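Local structure of glutathione S-transferase delta (Bombyx mori, 3VK9) at residues I70-V75 / L154-L159. The protein probably catalyses the conjugation of glutathione to electrophilic compounds, as a homodimeric delta-class glutathione transferase. Sequence-based numbering, arbitrary orientation.
Sequences IITYLV and LTVADL
Two N-H groups, the backbone N of Val149 and NE1 of Trp184 on helix 179-191, grip Asp158 OD1, while the other oxygen of the carboxylate closes the N-capping box characteristic of helix 156-167 in the glutathione transferase fold. Thr155 N gives Asp158 OD2 a fairly straight bond of 2.8 Å (N-H...O angle 159°), received on the lone pair that faces away from OD1. Thr155 OG1, the N-cap oxygen, accepts from Ala157 N, longer and more bent at 3.2 Å and 135°. Threonine and aspartate suit these places because each offers a short-armed acceptor to N-H groups that begin the helix, where no earlier turn supplies a carbonyl.

The cap sets the first turn of the helix, and with it Val156, against helix 67-78, so that the contact joins the helical C-terminal domain to the thioredoxin-like N-terminal domain. The two segments meet through side-chain packing, almost all of it apolar. The side chains of Ile71 and Val156 lie alongside, pointing opposite ways: CG1 of Ile71 sits between its own N and carbonyl carbon (chi1 66°), 3.9 Å from Val156 CB, and the extended second torsion reaches CD1 on to 3.8 Å from Val156 CB and 3.7 Å from Val156 O. A branched, compact valine fits here because its two methyls part to serve different neighbours. Val156 CG2 meets Thr72 CG2 at 4.2 Å. Leu99 of helix 89-119 packs on Ile71 and Thr72, Val95 of that helix touches Val156, and backbone bonding links Val156 to Leu84 in the interdomain connection. The other valine methyl, Val156 CG1, rests 4.0 Å from Val75 CG2, one turn along from Ile71, and equally near Ile71 O.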
ATOM      1  N   ILE A  70     -10.943   1.405   0.416  1.00 10.03           N
ATOM      2  CA  ILE A  70     -12.373   1.219   0.668  1.00  8.73           C
ATOM      3  C   ILE A  70     -12.681   1.346   2.167  1.00 14.52           C
ATOM      4  O   ILE A  70     -13.656   2.005   2.570  1.00 12.15           O
ATOM      5  CB  ILE A  70     -12.859  -0.172   0.193  1.00  8.83           C
ATOM      6  CG1 ILE A  70     -12.800  -0.294  -1.331  1.00 13.89           C
ATOM      7  CG2 ILE A  70     -14.272  -0.468   0.755  1.00 11.55           C
ATOM      8  CD1 ILE A  70     -12.980  -1.753  -1.876  1.00  8.39           C
ATOM      9  N   ILE A  71     -11.869   0.703   3.001  1.00  8.81           N
ATOM     10  CA  ILE A  71     -12.160   0.699   4.432  1.00  6.80           C
ATOM     11  C   ILE A  71     -12.018   2.093   5.038  1.00 10.64           C
ATOM     12  O   ILE A  71     -12.796   2.471   5.912  1.00  8.87           O
ATOM     13  CB  ILE A  71     -11.330  -0.360   5.231  1.00 12.56           C
ATOM     14  CG1 ILE A  71      -9.837  -0.014   5.221  1.00 15.12           C
ATOM     15  CG2 ILE A  71     -11.583  -1.768   4.673  1.00 12.52           C
ATOM     16  CD1 ILE A  71      -8.917  -1.109   5.766  1.00 13.06           C
ATOM     17  N   THR A  72     -11.041   2.864   4.585  1.00 11.11           N
ATOM     18  CA  THR A  72     -10.928   4.224   5.104  1.00 10.16           C
ATOM     19  C   THR A  72     -12.048   5.081   4.509  1.00 10.17           C
ATOM     20  O   THR A  72     -12.590   5.947   5.194  1.00 12.89           O
ATOM     21  CB  THR A  72      -9.547   4.848   4.872  1.00  6.34           C
ATOM     22  OG1 THR A  72      -9.286   4.959   3.465  1.00  9.40           O
ATOM     23  CG2 THR A  72      -8.436   4.003   5.542  1.00  7.81           C
ATOM     24  N   TYR A  73     -12.415   4.823   3.248  1.00  8.67           N
ATOM     25  CA  TYR A  73     -13.556   5.520   2.641  1.00 10.69           C
ATOM     26  C   TYR A  73     -14.883   5.333   3.408  1.00 14.89           C
ATOM     27  O   TYR A  73     -15.636   6.282   3.592  1.00 10.93           O
ATOM     28  CB  TYR A  73     -13.769   5.073   1.196  1.00 12.85           C
ATOM     29  CG  TYR A  73     -15.044   5.612   0.559  1.00 10.56           C
ATOM     30  CD1 TYR A  73     -15.165   6.966   0.225  1.00 15.46           C
ATOM     31  CD2 TYR A  73     -16.122   4.768   0.264  1.00 11.84           C
ATOM     32  CE1 TYR A  73     -16.310   7.469  -0.390  1.00 11.91           C
ATOM     33  CE2 TYR A  73     -17.304   5.274  -0.358  1.00 12.11           C
ATOM     34  CZ  TYR A  73     -17.379   6.623  -0.674  1.00 13.55           C
ATOM     35  OH  TYR A  73     -18.501   7.150  -1.281  1.00 14.25           O
ATOM     36  N   LEU A  74     -15.165   4.104   3.834  1.00 16.60           N
ATOM     37  CA  LEU A  74     -16.376   3.797   4.604  1.00 14.83           C
ATOM     38  C   LEU A  74     -16.471   4.597   5.901  1.00 14.08           C
ATOM     39  O   LEU A  74     -17.547   5.093   6.256  1.00 13.97           O
ATOM     40  CB  LEU A  74     -16.484   2.287   4.894  1.00 10.30           C
ATOM     41  CG  LEU A  74     -16.666   1.413   3.641  1.00 13.78           C
ATOM     42  CD1 LEU A  74     -16.656  -0.067   4.003  1.00 15.88           C
ATOM     43  CD2 LEU A  74     -17.944   1.777   2.884  1.00 12.21           C
ATOM     44  N   VAL A  75     -15.343   4.718   6.606  1.00 11.73           N
ATOM     45  CA  VAL A  75     -15.293   5.525   7.810  1.00 14.90           C
ATOM     46  C   VAL A  75     -15.426   7.015   7.490  1.00 14.82           C
ATOM     47  O   VAL A  75     -16.214   7.701   8.131  1.00 15.16           O
ATOM     48  CB  VAL A  75     -13.998   5.277   8.637  1.00 15.56           C
ATOM     49  CG1 VAL A  75     -14.012   6.115   9.884  1.00 13.34           C
ATOM     50  CG2 VAL A  75     -13.843   3.811   8.977  1.00 11.80           C
ATOM     51  N   LEU A 154      -9.375  -0.353  18.626  1.00 15.35           N
ATOM     52  CA  LEU A 154      -9.509  -1.104  17.386  1.00 10.57           C
ATOM     53  C   LEU A 154      -9.585  -0.115  16.209  1.00 11.88           C
ATOM     54  O   LEU A 154     -10.322   0.873  16.269  1.00 11.56           O
ATOM     55  CB  LEU A 154     -10.775  -1.952  17.423  1.00  8.59           C
ATOM     56  CG  LEU A 154     -11.031  -2.849  16.206  1.00 13.17           C
ATOM     57  CD1 LEU A 154     -10.231  -4.136  16.331  1.00  9.45           C
ATOM     58  CD2 LEU A 154     -12.518  -3.141  16.068  1.00 14.41           C
ATOM     59  N   THR A 155      -8.814  -0.365  15.156  1.00  9.70           N
ATOM     60  CA  THR A 155      -8.883   0.491  13.952  1.00 10.21           C
ATOM     61  C   THR A 155      -8.947  -0.329  12.661  1.00  9.51           C
ATOM     62  O   THR A 155      -8.738  -1.543  12.664  1.00 10.53           O
ATOM     63  CB  THR A 155      -7.689   1.458  13.850  1.00 10.56           C
ATOM     64  OG1 THR A 155      -6.485   0.714  13.609  1.00  8.37           O
ATOM     65  CG2 THR A 155      -7.536   2.292  15.137  1.00 10.92           C
ATOM     66  N   VAL A 156      -9.232   0.338  11.548  1.00  6.94           N
ATOM     67  CA  VAL A 156      -9.235  -0.347  10.276  1.00 11.11           C
ATOM     68  C   VAL A 156      -7.893  -1.040  10.003  1.00 12.81           C
ATOM     69  O   VAL A 156      -7.836  -1.963   9.192  1.00  9.89           O
ATOM     70  CB  VAL A 156      -9.597   0.607   9.111  1.00 13.32           C
ATOM     71  CG1 VAL A 156     -11.068   0.985   9.184  1.00 10.39           C
ATOM     72  CG2 VAL A 156      -8.702   1.850   9.145  1.00 10.02           C
ATOM     73  N   ALA A 157      -6.819  -0.590  10.661  1.00  7.45           N
ATOM     74  CA  ALA A 157      -5.530  -1.269  10.539  1.00  5.80           C
ATOM     75  C   ALA A 157      -5.551  -2.681  11.134  1.00 10.07           C
ATOM     76  O   ALA A 157      -5.011  -3.609  10.541  1.00 10.45           O
ATOM     77  CB  ALA A 157      -4.405  -0.440  11.161  1.00  6.09           C
ATOM     78  N   ASP A 158      -6.147  -2.841  12.314  1.00 12.71           N
ATOM     79  CA  ASP A 158      -6.318  -4.182  12.880  1.00  8.73           C
ATOM     80  C   ASP A 158      -7.128  -5.075  11.920  1.00 11.61           C
ATOM     81  O   ASP A 158      -6.796  -6.232  11.671  1.00  9.18           O
ATOM     82  CB  ASP A 158      -7.011  -4.109  14.253  1.00 12.80           C
ATOM     83  CG  ASP A 158      -6.219  -3.287  15.279  1.00 12.57           C
ATOM     84  OD1 ASP A 158      -5.162  -3.766  15.746  1.00 17.37           O
ATOM     85  OD2 ASP A 158      -6.662  -2.172  15.626  1.00 11.27           O
ATOM     86  N   LEU A 159      -8.203  -4.535  11.381  1.00  9.28           N
ATOM     87  CA  LEU A 159      -9.115  -5.339  10.588  1.00  9.97           C
ATOM     88  C   LEU A 159      -8.471  -5.808   9.271  1.00 12.10           C
ATOM     89  O   LEU A 159      -8.633  -6.954   8.851  1.00 11.53           O
ATOM     90  CB  LEU A 159     -10.410  -4.554  10.325  1.00 10.52           C
ATOM     91  CG  LEU A 159     -11.184  -4.040  11.548  1.00  8.56           C
ATOM     92  CD1 LEU A 159     -12.477  -3.288  11.123  1.00 12.98           C
ATOM     93  CD2 LEU A 159     -11.511  -5.174  12.495  1.00  9.48           C
TER